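Local coordinates for protein SusD homolog (Bacteroides thetaiotaomicron VPI-5482, PDB 3FDH) that probably binds glycans for uptake at the outer membrane, as a lipoprotein of the SusD/RagB family, at residues Met147-Met151 and Ala473-Val477; Phe75-Asn80 and Tyr464-Asp470; Cys347-Ala353 and Tyr408-Leu413. All blocks are in the same frame, centred on the assembly; numbering follows the deposited sequence. Where two conformers were deposited one is given.

Overall arrangement
Contacts 1 and 2 lie side by side, their centres about 13 Å apart, and both hold two consecutive helices near the C-terminus of the SusD-like fold, 468-473 and 475-481. They meet where M151 and V477 pack on Y466. Contact 2 is the more buried, with aromatic rings packed beside a polar cluster at two helix starts. Contact 1 is more peripheral and depends on one capping asparagine, a glutamate and a water. Contact 3 lies across the chain's centre from contact 2, about 39 Å away between centres; in sequence it falls between the segments of both other contacts. Partly buried, with C347, A353 and Y408 inside and R351 and D352 exposed, it joins helix ends through sulfur, leucine and a tyrosine hydroxyl.

Contact 1: Met147-Met151 and Ala473-Val477; sequences MTPKM and ANPEV
N474 reaches P149 from the N-cap position of helix 475-481, where helix 468-473 ends and the next begins, and ties this joint to residues 147-151, the loop leading into strand 151-152. Its amide works in two directions. ND2 donates to P149 O at 2.8 Å in a nearly straight bond (165°) that lies in both the amide and the carbonyl plane. OD1 closes the cap, accepting from E476 N (3.0 Å) in its carbonyl plane and from V477 N (3.3 Å) above that plane. Having CG anti to the backbone N (chi1 -165°) carries the amide over the helix start while ND2 still faces the loop. An alanine here has no amide, which is likely to leave P149 O without its donor and the E476 and V477 amides uncapped by a side chain.

A second polar link is weaker: M151 N donates to E476 OE2 over 3.3 Å. A water bridges the same two residues, donating to M151 O and E476 OE2 at 2.6 Å. K150 turns away, its NZ in a salt bridge with D152.

T148 CG2 makes a methyl-to-carbonyl contact with A473 O (3.7 Å). Apolar packing joins M151 to V477, and both, with P149, touch P131 of strand 130-131. M151, a selenomethionine, crosses V477 at about a right angle, CG to CG2 3.9 Å, and runs past E476 in the opposite direction, which sets its SE 3.7 Å from E476 CG.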
HETATM    1  N   MSE A 147     -12.929   9.863 -27.260  1.00 62.12           N
HETATM    2  CA  MSE A 147     -13.761   8.807 -27.847  1.00 61.81           C
HETATM    3  C   MSE A 147     -13.685   7.621 -26.928  1.00 60.56           C
HETATM    4  O   MSE A 147     -14.233   7.607 -25.823  1.00 61.57           O
HETATM    5  CB  MSE A 147     -13.206   8.383 -29.213  1.00 61.95           C
ATOM      6  N   THR A 148     -13.012   6.606 -27.453  1.00 57.96           N
ATOM      7  CA  THR A 148     -12.622   5.429 -26.682  1.00 54.97           C
ATOM      8  C   THR A 148     -11.127   5.664 -26.505  1.00 50.29           C
ATOM      9  O   THR A 148     -10.363   5.564 -27.466  1.00 49.87           O
ATOM     10  CB  THR A 148     -12.897   4.121 -27.406  1.00 55.18           C
ATOM     11  OG1 THR A 148     -12.442   4.224 -28.758  1.00 59.71           O
ATOM     12  CG2 THR A 148     -14.391   3.839 -27.416  1.00 59.32           C
ATOM     13  N   PRO A 149     -10.710   6.058 -25.298  1.00 45.36           N
ATOM     14  CA  PRO A 149      -9.309   6.373 -25.033  1.00 42.49           C
ATOM     15  C   PRO A 149      -8.346   5.278 -25.370  1.00 40.52           C
ATOM     16  O   PRO A 149      -8.623   4.087 -25.178  1.00 41.57           O
ATOM     17  CB  PRO A 149      -9.289   6.622 -23.529  1.00 41.38           C
ATOM     18  CG  PRO A 149     -10.617   7.124 -23.229  1.00 43.77           C
ATOM     19  CD  PRO A 149     -11.566   6.425 -24.163  1.00 45.27           C
ATOM     20  N   LYS A 150      -7.209   5.705 -25.887  1.00 37.88           N
ATOM     21  CA  LYS A 150      -6.152   4.773 -26.221  1.00 35.74           C
ATOM     22  C   LYS A 150      -5.514   4.330 -24.943  1.00 33.75           C
ATOM     23  O   LYS A 150      -5.583   4.995 -23.913  1.00 33.16           O
ATOM     24  CB  LYS A 150      -5.062   5.391 -27.113  1.00 35.30           C
ATOM     25  CG  LYS A 150      -4.150   6.396 -26.421  1.00 38.73           C
ATOM     26  CD  LYS A 150      -3.095   6.936 -27.381  1.00 41.71           C
ATOM     27  CE  LYS A 150      -2.016   7.771 -26.692  1.00 44.90           C
ATOM     28  NZ  LYS A 150      -1.093   6.962 -25.809  1.00 49.59           N
HETATM   29  N   MSE A 151      -4.880   3.177 -25.033  1.00 31.90           N
HETATM   30  CA  MSE A 151      -4.079   2.716 -23.940  1.00 30.29           C
HETATM   31  C   MSE A 151      -2.695   3.369 -24.044  1.00 31.30           C
HETATM   32  O   MSE A 151      -2.110   3.490 -25.106  1.00 32.36           O
HETATM   33  CB  MSE A 151      -4.031   1.196 -23.900  1.00 31.05           C
HETATM   34  CG  MSE A 151      -5.352   0.531 -23.375  1.00 27.90           C
HETATM   35 SE   MSE A 151      -5.078  -1.279 -23.676  0.75 34.66          SE
HETATM   36  CE  MSE A 151      -4.060  -1.632 -22.046  1.00 25.78           C
ATOM     37  N   ALA A 473     -16.518  -1.512 -22.986  1.00 38.83           N
ATOM     38  CA  ALA A 473     -16.571  -0.214 -23.680  1.00 38.18           C
ATOM     39  C   ALA A 473     -15.373   0.110 -24.556  1.00 38.55           C
ATOM     40  O   ALA A 473     -15.468   0.962 -25.442  1.00 38.53           O
ATOM     41  CB  ALA A 473     -16.741   0.902 -22.637  1.00 38.00           C
ATOM     42  N   ASN A 474     -14.248  -0.567 -24.310  1.00 36.56           N
ATOM     43  CA  ASN A 474     -12.991  -0.238 -25.008  1.00 34.61           C
ATOM     44  C   ASN A 474     -12.353  -1.438 -25.721  1.00 33.70           C
ATOM     45  O   ASN A 474     -11.762  -2.295 -25.089  1.00 30.72           O
ATOM     46  CB  ASN A 474     -12.017   0.379 -23.989  1.00 34.70           C
ATOM     47  CG  ASN A 474     -10.835   1.086 -24.644  1.00 34.52           C
ATOM     48  OD1 ASN A 474     -10.207   0.563 -25.563  1.00 40.41           O
ATOM     49  ND2 ASN A 474     -10.516   2.276 -24.149  1.00 32.98           N
ATOM     50  N   PRO A 475     -12.467  -1.499 -27.063  1.00 32.20           N
ATOM     51  CA  PRO A 475     -11.942  -2.655 -27.781  1.00 32.89           C
ATOM     52  C   PRO A 475     -10.468  -2.923 -27.560  1.00 33.05           C
ATOM     53  O   PRO A 475     -10.011  -4.066 -27.674  1.00 31.24           O
ATOM     54  CB  PRO A 475     -12.195  -2.309 -29.247  1.00 33.52           C
ATOM     55  CG  PRO A 475     -13.295  -1.301 -29.229  1.00 34.10           C
ATOM     56  CD  PRO A 475     -13.132  -0.532 -27.954  1.00 33.85           C
ATOM     57  N   GLU A 476      -9.750  -1.867 -27.200  1.00 33.91           N
ATOM     58  CA  GLU A 476      -8.303  -1.957 -27.010  1.00 34.54           C
ATOM     59  C   GLU A 476      -8.021  -2.650 -25.692  1.00 33.81           C
ATOM     60  O   GLU A 476      -7.153  -3.521 -25.576  1.00 34.33           O
ATOM     61  CB  GLU A 476      -7.685  -0.564 -27.024  1.00 36.60           C
ATOM     62  CG  GLU A 476      -6.181  -0.562 -27.137  1.00 41.80           C
ATOM     63  CD  GLU A 476      -5.630   0.801 -27.549  1.00 43.19           C
ATOM     64  OE1 GLU A 476      -6.418   1.664 -28.013  1.00 56.27           O
ATOM     65  OE2 GLU A 476      -4.405   0.978 -27.468  1.00 43.74           O
ATOM     66  N   VAL A 477      -8.837  -2.293 -24.719  1.00 31.89           N
ATOM     67  CA  VAL A 477      -8.702  -2.853 -23.382  1.00 31.44           C
ATOM     68  C   VAL A 477      -9.225  -4.289 -23.441  1.00 32.52           C
ATOM     69  O   VAL A 477      -8.695  -5.194 -22.804  1.00 33.75           O
ATOM     70  CB  VAL A 477      -9.442  -2.014 -22.334  1.00 31.35           C
ATOM     71  CG1 VAL A 477      -9.319  -2.667 -20.947  1.00 30.00           C
ATOM     72  CG2 VAL A 477      -8.867  -0.596 -22.273  1.00 30.43           C
TER
HETATM   73  O   HOH W   1      -2.450   2.677 -27.605  1.00 43.97           O

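Contact 2: Phe75-Asn80 and Tyr464-Asp470; sequences FNNSWN and YPYGNSD
N76 and S469 grip each other through backbone and side chain. N76 OD1 accepts S469 N at 2.9 Å, the donor standing well above the carbonyl plane, while N76 ND2 donates to S469 OG at 3.0 Å within its amide plane. N80, one helical turn on, donates from ND2 to the same OG over 3.2 Å and at 165°, so two amides fix the hydroxyl.

Beside this cluster, W79 holds CG anti to the backbone N (chi1 168°), which lays the indole along G467 and brings NE1 to D470. G467 CA sits 4.0 Å from the centroid of the five-membered ring, a CH-pi contact. NE1 donates in plane to the anti side of D470 OD2; the modelled 2.5 Å is doubtfully short. Y466 CD1 lies 3.7 Å from W79 CZ3, the rings oblique. These contacts bring together two helix starts in the SusD-like fold, with F75 and G467 at the N-cap positions of helices 76-95 and 468-473. G467 has no side chain, which lets its CA come within 4.1 Å of N76 CA; G467 N is buried without a polar partner.

Further along, F75 and Y464 form an offset stack, centroids 4.0 Å apart and planes at 19°, and P465 CD meets the F75 edge. A water bridges F75 N and P465 O. In the outer shell, hydrogen bonds of Y464 OH to I41 O and of Y466 OH to D129 O position these tyrosines, with F126 edge-to-face to Y464 and F127 to W79.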
ATOM      1  N   PHE A  75     -11.772  -6.546 -10.071  1.00 30.28           N
ATOM      2  CA  PHE A  75     -11.315  -5.197  -9.663  1.00 28.59           C
ATOM      3  C   PHE A  75     -12.023  -4.123 -10.416  1.00 29.73           C
ATOM      4  O   PHE A  75     -11.536  -3.017 -10.512  1.00 30.73           O
ATOM      5  CB  PHE A  75      -9.810  -5.062  -9.841  1.00 28.14           C
ATOM      6  CG  PHE A  75      -9.043  -6.042  -8.976  1.00 27.37           C
ATOM      7  CD1 PHE A  75      -9.018  -5.854  -7.617  1.00 34.10           C
ATOM      8  CD2 PHE A  75      -8.428  -7.176  -9.515  1.00 30.13           C
ATOM      9  CE1 PHE A  75      -8.381  -6.731  -6.798  1.00 29.24           C
ATOM     10  CE2 PHE A  75      -7.790  -8.086  -8.699  1.00 27.90           C
ATOM     11  CZ  PHE A  75      -7.766  -7.866  -7.333  1.00 29.36           C
ATOM     12  N   ASN A  76     -13.191  -4.450 -10.942  1.00 29.17           N
ATOM     13  CA  ASN A  76     -13.957  -3.451 -11.714  1.00 30.23           C
ATOM     14  C   ASN A  76     -14.289  -2.209 -10.906  1.00 30.51           C
ATOM     15  O   ASN A  76     -14.126  -1.072 -11.358  1.00 31.60           O
ATOM     16  CB  ASN A  76     -15.243  -4.016 -12.288  1.00 30.97           C
ATOM     17  CG  ASN A  76     -15.800  -3.132 -13.390  1.00 29.09           C
ATOM     18  OD1 ASN A  76     -15.072  -2.727 -14.289  1.00 35.57           O
ATOM     19  ND2 ASN A  76     -17.078  -2.804 -13.308  1.00 30.05           N
ATOM     20  N   ASN A  77     -14.748  -2.425  -9.683  1.00 31.30           N
ATOM     21  CA  ASN A  77     -15.080  -1.306  -8.805  1.00 31.23           C
ATOM     22  C   ASN A  77     -13.867  -0.442  -8.482  1.00 31.74           C
ATOM     23  O   ASN A  77     -13.926   0.798  -8.546  1.00 32.89           O
ATOM     24  CB  ASN A  77     -15.708  -1.777  -7.503  1.00 32.19           C
ATOM     25  CG  ASN A  77     -17.129  -2.239  -7.673  1.00 33.48           C
ATOM     26  OD1 ASN A  77     -17.797  -1.912  -8.657  1.00 41.99           O
ATOM     27  ND2 ASN A  77     -17.612  -3.014  -6.697  1.00 41.25           N
ATOM     28  N   SER A  78     -12.763  -1.108  -8.144  1.00 31.34           N
ATOM     29  CA  SER A  78     -11.530  -0.410  -7.809  1.00 30.41           C
ATOM     30  C   SER A  78     -11.051   0.393  -8.985  1.00 29.81           C
ATOM     31  O   SER A  78     -10.647   1.529  -8.870  1.00 30.76           O
ATOM     32  CB  SER A  78     -10.433  -1.375  -7.417  1.00 31.59           C
ATOM     33  OG  SER A  78     -10.790  -1.997  -6.206  1.00 36.49           O
ATOM     34  N   TRP A  79     -11.070  -0.273 -10.128  1.00 29.90           N
ATOM     35  CA  TRP A  79     -10.718   0.320 -11.429  1.00 29.53           C
ATOM     36  C   TRP A  79     -11.539   1.591 -11.702  1.00 31.12           C
ATOM     37  O   TRP A  79     -11.030   2.679 -11.969  1.00 31.60           O
ATOM     38  CB  TRP A  79     -10.960  -0.737 -12.517  1.00 30.32           C
ATOM     39  CG  TRP A  79     -10.933  -0.286 -13.935  1.00 28.78           C
ATOM     40  CD1 TRP A  79     -11.999   0.137 -14.660  1.00 32.39           C
ATOM     41  CD2 TRP A  79      -9.807  -0.286 -14.840  1.00 32.53           C
ATOM     42  NE1 TRP A  79     -11.614   0.421 -15.952  1.00 29.53           N
ATOM     43  CE2 TRP A  79     -10.272   0.173 -16.081  1.00 30.55           C
ATOM     44  CE3 TRP A  79      -8.455  -0.633 -14.718  1.00 29.76           C
ATOM     45  CZ2 TRP A  79      -9.428   0.314 -17.192  1.00 31.33           C
ATOM     46  CZ3 TRP A  79      -7.622  -0.491 -15.827  1.00 29.49           C
ATOM     47  CH2 TRP A  79      -8.110  -0.032 -17.034  1.00 28.88           C
ATOM     48  N   ASN A  80     -12.838   1.432 -11.667  1.00 30.35           N
ATOM     49  CA  ASN A  80     -13.727   2.584 -11.889  1.00 30.90           C
ATOM     50  C   ASN A  80     -13.475   3.702 -10.892  1.00 30.57           C
ATOM     51  O   ASN A  80     -13.473   4.878 -11.225  1.00 29.79           O
ATOM     52  CB  ASN A  80     -15.182   2.155 -11.817  1.00 30.97           C
ATOM     53  CG  ASN A  80     -15.595   1.342 -13.015  1.00 31.81           C
ATOM     54  OD1 ASN A  80     -15.071   1.529 -14.121  1.00 34.77           O
ATOM     55  ND2 ASN A  80     -16.556   0.449 -12.815  1.00 34.21           N
ATOM     56  N   TYR A 464      -3.144  -7.047 -11.883  1.00 28.88           N
ATOM     57  CA  TYR A 464      -4.605  -7.148 -11.702  1.00 27.64           C
ATOM     58  C   TYR A 464      -5.261  -7.095 -13.079  1.00 26.42           C
ATOM     59  O   TYR A 464      -4.808  -6.332 -13.947  1.00 29.07           O
ATOM     60  CB  TYR A 464      -5.183  -6.018 -10.882  1.00 26.69           C
ATOM     61  CG  TYR A 464      -4.823  -6.149  -9.402  1.00 20.79           C
ATOM     62  CD1 TYR A 464      -3.796  -6.970  -9.031  1.00 23.81           C
ATOM     63  CD2 TYR A 464      -5.503  -5.436  -8.441  1.00 28.91           C
ATOM     64  CE1 TYR A 464      -3.441  -7.072  -7.679  1.00 22.48           C
ATOM     65  CE2 TYR A 464      -5.166  -5.540  -7.147  1.00 27.56           C
ATOM     66  CZ  TYR A 464      -4.160  -6.344  -6.766  1.00 27.52           C
ATOM     67  OH  TYR A 464      -3.884  -6.369  -5.397  1.00 27.47           O
ATOM     68  N   PRO A 465      -6.367  -7.841 -13.264  1.00 26.27           N
ATOM     69  CA  PRO A 465      -7.032  -7.755 -14.548  1.00 25.92           C
ATOM     70  C   PRO A 465      -7.811  -6.449 -14.761  1.00 26.70           C
ATOM     71  O   PRO A 465      -8.352  -5.844 -13.821  1.00 26.50           O
ATOM     72  CB  PRO A 465      -8.017  -8.942 -14.504  1.00 26.18           C
ATOM     73  CG  PRO A 465      -8.287  -9.152 -13.042  1.00 26.44           C
ATOM     74  CD  PRO A 465      -6.964  -8.892 -12.405  1.00 27.06           C
ATOM     75  N   TYR A 466      -7.853  -6.027 -16.008  1.00 26.22           N
ATOM     76  CA  TYR A 466      -8.605  -4.819 -16.393  1.00 27.22           C
ATOM     77  C   TYR A 466     -10.088  -4.960 -16.041  1.00 29.18           C
ATOM     78  O   TYR A 466     -10.684  -6.059 -16.096  1.00 30.05           O
ATOM     79  CB  TYR A 466      -8.489  -4.524 -17.893  1.00 30.27           C
ATOM     80  CG  TYR A 466      -7.071  -4.281 -18.406  1.00 31.58           C
ATOM     81  CD1 TYR A 466      -6.380  -3.124 -18.073  1.00 28.90           C
ATOM     82  CD2 TYR A 466      -6.435  -5.213 -19.221  1.00 31.58           C
ATOM     83  CE1 TYR A 466      -5.063  -2.905 -18.526  1.00 29.24           C
ATOM     84  CE2 TYR A 466      -5.127  -4.993 -19.698  1.00 31.25           C
ATOM     85  CZ  TYR A 466      -4.462  -3.836 -19.362  1.00 29.91           C
ATOM     86  OH  TYR A 466      -3.184  -3.634 -19.819  1.00 30.56           O
ATOM     87  N   GLY A 467     -10.690  -3.817 -15.736  1.00 28.86           N
ATOM     88  CA  GLY A 467     -12.097  -3.758 -15.351  1.00 29.47           C
ATOM     89  C   GLY A 467     -12.983  -4.051 -16.513  1.00 28.08           C
ATOM     90  O   GLY A 467     -12.739  -3.604 -17.626  1.00 30.14           O
ATOM     91  N   ASN A 468     -14.039  -4.808 -16.251  1.00 30.98           N
ATOM     92  CA  ASN A 468     -14.952  -5.228 -17.322  1.00 29.79           C
ATOM     93  C   ASN A 468     -15.727  -4.053 -17.881  1.00 29.90           C
ATOM     94  O   ASN A 468     -16.302  -4.122 -18.968  1.00 31.22           O
ATOM     95  CB  ASN A 468     -15.908  -6.373 -16.905  1.00 31.21           C
ATOM     96  CG  ASN A 468     -16.881  -5.981 -15.807  1.00 36.33           C
ATOM     97  OD1 ASN A 468     -16.508  -5.862 -14.663  1.00 36.38           O
ATOM     98  ND2 ASN A 468     -18.144  -5.819 -16.158  1.00 42.93           N
ATOM     99  N   SER A 469     -15.735  -2.964 -17.138  1.00 31.10           N
ATOM    100  CA  SER A 469     -16.425  -1.782 -17.601  1.00 32.34           C
ATOM    101  C   SER A 469     -15.752  -1.316 -18.856  1.00 32.38           C
ATOM    102  O   SER A 469     -16.391  -0.814 -19.759  1.00 32.44           O
ATOM    103  CB  SER A 469     -16.423  -0.668 -16.572  1.00 32.15           C
ATOM    104  OG  SER A 469     -17.433  -0.927 -15.606  1.00 39.61           O
ATOM    105  N   ASP A 470     -14.441  -1.530 -18.905  1.00 32.91           N
ATOM    106  CA  ASP A 470     -13.625  -1.084 -20.045  1.00 32.87           C
ATOM    107  C   ASP A 470     -13.375  -2.178 -21.071  1.00 33.03           C
ATOM    108  O   ASP A 470     -13.162  -1.899 -22.252  1.00 33.11           O
ATOM    109  CB  ASP A 470     -12.344  -0.395 -19.556  1.00 32.93           C
ATOM    110  CG  ASP A 470     -12.608   1.047 -19.200  1.00 34.02           C
ATOM    111  OD1 ASP A 470     -13.237   1.709 -20.037  1.00 46.33           O
ATOM    112  OD2 ASP A 470     -12.249   1.532 -18.116  1.00 37.78           O
TER
HETATM  113  O   HOH W   2     -10.890  -6.277 -12.756  1.00 26.14           O

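Contact 3: Cys347-Ala353 and Tyr408-Leu413; sequences CRLNRDA and YAANPL
C347 and Y408 meet where helix ends come together in the mainly helical SusD-like fold, whose family belongs to the TPR clan: a Schellman motif at N350 closes helix 335-348, and the chain then turns toward helix 354-379, passing the joint between helices 393-410 and 412-423.

The sulfur of C347 is the centre of the apolar part. SG lies at the edge of the Y408 ring, close to its plane and 5.5 Å from the centroid, a sulfur-aromatic contact, and it also rests 3.8 Å from P412 CB. One bond back, C347 CB touches L413 CD1 at 4.0 Å. With CG of L413 anti to N (chi1 -176°), the branch points at helix 335-348, and CD1 and CD2 reach C347 and R348; CD2 sits over one face of the R348 guanidinium, 3.5 Å from NH1. That guanidinium is kept in place by salt bridges from NE to E344 and from NH1 to E446, so the leucine packs on a group whose rotation is already restrained.

The tyrosine hydroxyl supplies the polar part. A353 N donates to Y408 OH at 2.8 Å and 165°, and A353 CB lies against the ring at CE1. A water 3.0 Å from Y408 OH donates to R351 O at 2.7 Å, tying the loop to the same hydroxyl.

Y408, at the end of helix 393-410, is thus bonded through OH to the N-cap residue of helix 354-379, while T416 of helix 412-423 packs on both C347 and Y408 and helix 216-228 meets R348 through Y220.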
ATOM      1  N   CYS A 347      21.881   0.461   0.441  1.00 28.79           N
ATOM      2  CA  CYS A 347      22.318  -0.913   0.194  1.00 29.78           C
ATOM      3  C   CYS A 347      22.752  -1.067  -1.245  1.00 29.13           C
ATOM      4  O   CYS A 347      23.824  -1.532  -1.554  1.00 29.31           O
ATOM      5  CB  CYS A 347      21.185  -1.901   0.460  1.00 31.77           C
ATOM      6  SG  CYS A 347      20.849  -2.193   2.226  1.00 32.99           S
ATOM      7  N   ARG A 348      21.874  -0.701  -2.137  1.00 30.34           N
ATOM      8  CA  ARG A 348      22.180  -0.869  -3.557  1.00 28.46           C
ATOM      9  C   ARG A 348      23.376  -0.014  -4.011  1.00 29.84           C
ATOM     10  O   ARG A 348      24.002  -0.314  -5.036  1.00 31.73           O
ATOM     11  CB  ARG A 348      20.959  -0.614  -4.412  1.00 28.98           C
ATOM     12  CG  ARG A 348      19.888  -1.657  -4.192  1.00 28.43           C
ATOM     13  CD  ARG A 348      18.756  -1.469  -5.119  1.00 24.65           C
ATOM     14  NE  ARG A 348      17.627  -2.340  -4.799  1.00 27.04           N
ATOM     15  CZ  ARG A 348      17.475  -3.601  -5.185  1.00 33.01           C
ATOM     16  NH1 ARG A 348      18.357  -4.240  -5.923  1.00 33.10           N
ATOM     17  NH2 ARG A 348      16.415  -4.256  -4.790  1.00 30.44           N
ATOM     18  N   LEU A 349      23.696   1.021  -3.234  1.00 28.35           N
ATOM     19  CA  LEU A 349      24.858   1.896  -3.503  1.00 30.04           C
ATOM     20  C   LEU A 349      26.084   1.329  -2.812  1.00 31.94           C
ATOM     21  O   LEU A 349      27.171   1.907  -2.845  1.00 31.44           O
ATOM     22  CB  LEU A 349      24.632   3.357  -3.055  1.00 28.21           C
ATOM     23  CG  LEU A 349      23.797   4.200  -4.030  1.00 27.72           C
ATOM     24  CD1 LEU A 349      23.222   5.426  -3.344  1.00 24.96           C
ATOM     25  CD2 LEU A 349      24.627   4.531  -5.271  1.00 23.19           C
ATOM     26  N   ASN A 350      25.925   0.165  -2.214  1.00 34.28           N
ATOM     27  CA  ASN A 350      27.037  -0.377  -1.456  1.00 36.35           C
ATOM     28  C   ASN A 350      27.508   0.516  -0.312  1.00 37.48           C
ATOM     29  O   ASN A 350      28.720   0.584  -0.002  1.00 38.27           O
ATOM     30  CB  ASN A 350      28.223  -0.697  -2.360  1.00 37.22           C
ATOM     31  CG  ASN A 350      28.457  -2.170  -2.465  1.00 39.96           C
ATOM     32  OD1 ASN A 350      27.566  -2.957  -2.142  1.00 48.67           O
ATOM     33  ND2 ASN A 350      29.663  -2.564  -2.879  1.00 44.84           N
ATOM     34  N   ARG A 351      26.564   1.244   0.276  1.00 34.50           N
ATOM     35  CA  ARG A 351      26.859   2.086   1.442  0.50 34.14           C
ATOM     36  C   ARG A 351      26.129   1.602   2.680  1.00 33.28           C
ATOM     37  O   ARG A 351      25.182   0.854   2.605  1.00 34.91           O
ATOM     38  CB  ARG A 351      26.499   3.548   1.205  0.50 34.46           C
ATOM     39  CG  ARG A 351      27.176   4.172   0.012  0.50 34.35           C
ATOM     40  CD  ARG A 351      26.746   5.629  -0.152  0.50 34.70           C
ATOM     41  NE  ARG A 351      26.939   6.074  -1.528  0.50 35.41           N
ATOM     42  CZ  ARG A 351      26.436   7.203  -2.009  0.50 29.44           C
ATOM     43  NH1 ARG A 351      25.702   7.972  -1.224  0.50 31.58           N
ATOM     44  NH2 ARG A 351      26.635   7.552  -3.273  0.50 26.48           N
ATOM     45  N   ASP A 352      26.620   2.050   3.821  1.00 33.46           N
ATOM     46  CA  ASP A 352      26.055   1.663   5.128  1.00 34.28           C
ATOM     47  C   ASP A 352      24.635   2.172   5.267  1.00 33.84           C
ATOM     48  O   ASP A 352      24.378   3.369   5.156  1.00 33.52           O
ATOM     49  CB  ASP A 352      26.900   2.215   6.278  1.00 34.96           C
ATOM     50  CG  ASP A 352      26.406   1.776   7.648  1.00 40.64           C
ATOM     51  OD1 ASP A 352      25.790   0.722   7.772  1.00 41.94           O
ATOM     52  OD2 ASP A 352      26.678   2.483   8.633  1.00 48.82           O
ATOM     53  N   ALA A 353      23.724   1.238   5.534  1.00 33.32           N
ATOM     54  CA  ALA A 353      22.280   1.545   5.683  1.00 31.03           C
ATOM     55  C   ALA A 353      21.793   1.268   7.091  1.00 31.95           C
ATOM     56  O   ALA A 353      20.620   1.335   7.384  1.00 32.32           O
ATOM     57  CB  ALA A 353      21.475   0.712   4.694  1.00 29.51           C
ATOM     58  N   TYR A 408      21.419  -7.850   9.181  1.00 30.14           N
ATOM     59  CA  TYR A 408      21.652  -6.774   8.213  1.00 29.62           C
ATOM     60  C   TYR A 408      23.131  -6.815   7.771  1.00 30.93           C
ATOM     61  O   TYR A 408      23.443  -6.720   6.590  1.00 32.08           O
ATOM     62  CB  TYR A 408      21.321  -5.378   8.787  1.00 30.89           C
ATOM     63  CG  TYR A 408      22.030  -4.314   7.988  1.00 30.89           C
ATOM     64  CD1 TYR A 408      21.562  -3.943   6.720  1.00 31.94           C
ATOM     65  CD2 TYR A 408      23.211  -3.729   8.462  1.00 34.39           C
ATOM     66  CE1 TYR A 408      22.254  -3.018   5.949  1.00 33.22           C
ATOM     67  CE2 TYR A 408      23.889  -2.801   7.713  1.00 32.28           C
ATOM     68  CZ  TYR A 408      23.421  -2.453   6.451  1.00 32.33           C
ATOM     69  OH  TYR A 408      24.132  -1.537   5.713  1.00 33.39           O
ATOM     70  N   ALA A 409      24.022  -6.959   8.757  1.00 30.82           N
ATOM     71  CA  ALA A 409      25.480  -7.032   8.511  1.00 31.22           C
ATOM     72  C   ALA A 409      25.782  -8.152   7.518  1.00 31.90           C
ATOM     73  O   ALA A 409      26.592  -7.998   6.592  1.00 32.90           O
ATOM     74  CB  ALA A 409      26.253  -7.271   9.803  1.00 31.41           C
ATOM     75  N   ALA A 410      25.089  -9.263   7.709  1.00 30.66           N
ATOM     76  CA  ALA A 410      25.289 -10.462   6.887  1.00 30.11           C
ATOM     77  C   ALA A 410      24.760 -10.349   5.467  1.00 30.88           C
ATOM     78  O   ALA A 410      25.378 -10.833   4.532  1.00 30.86           O
ATOM     79  CB  ALA A 410      24.729 -11.699   7.566  1.00 29.03           C
ATOM     80  N   ASN A 411      23.608  -9.724   5.305  1.00 30.95           N
ATOM     81  CA  ASN A 411      22.964  -9.593   3.981  1.00 30.12           C
ATOM     82  C   ASN A 411      22.166  -8.306   3.946  1.00 30.91           C
ATOM     83  O   ASN A 411      20.941  -8.340   4.080  1.00 30.50           O
ATOM     84  CB  ASN A 411      22.012 -10.762   3.721  1.00 30.91           C
ATOM     85  CG  ASN A 411      22.714 -12.089   3.664  1.00 33.50           C
ATOM     86  OD1 ASN A 411      23.359 -12.400   2.676  1.00 38.58           O
ATOM     87  ND2 ASN A 411      22.559 -12.906   4.704  1.00 32.02           N
ATOM     88  N   PRO A 412      22.851  -7.164   3.774  1.00 30.40           N
ATOM     89  CA  PRO A 412      22.204  -5.862   3.886  1.00 30.07           C
ATOM     90  C   PRO A 412      20.912  -5.685   3.109  1.00 29.02           C
ATOM     91  O   PRO A 412      19.874  -5.414   3.687  1.00 29.54           O
ATOM     92  CB  PRO A 412      23.274  -4.888   3.388  1.00 29.09           C
ATOM     93  CG  PRO A 412      24.596  -5.596   3.618  1.00 30.68           C
ATOM     94  CD  PRO A 412      24.317  -7.067   3.643  1.00 32.28           C
ATOM     95  N   LEU A 413      20.974  -5.823   1.817  1.00 29.60           N
ATOM     96  CA  LEU A 413      19.774  -5.631   1.005  1.00 30.28           C
ATOM     97  C   LEU A 413      18.634  -6.582   1.348  1.00 31.02           C
ATOM     98  O   LEU A 413      17.477  -6.177   1.495  1.00 31.69           O
ATOM     99  CB  LEU A 413      20.084  -5.737  -0.493  1.00 30.49           C
ATOM    100  CG  LEU A 413      18.882  -5.458  -1.413  1.00 32.25           C
ATOM    101  CD1 LEU A 413      18.287  -4.066  -1.204  1.00 28.29           C
ATOM    102  CD2 LEU A 413      19.313  -5.690  -2.869  1.00 26.67           C
TER
HETATM  103  O   HOH W   3      24.746  -1.771   2.808  1.00 44.48           O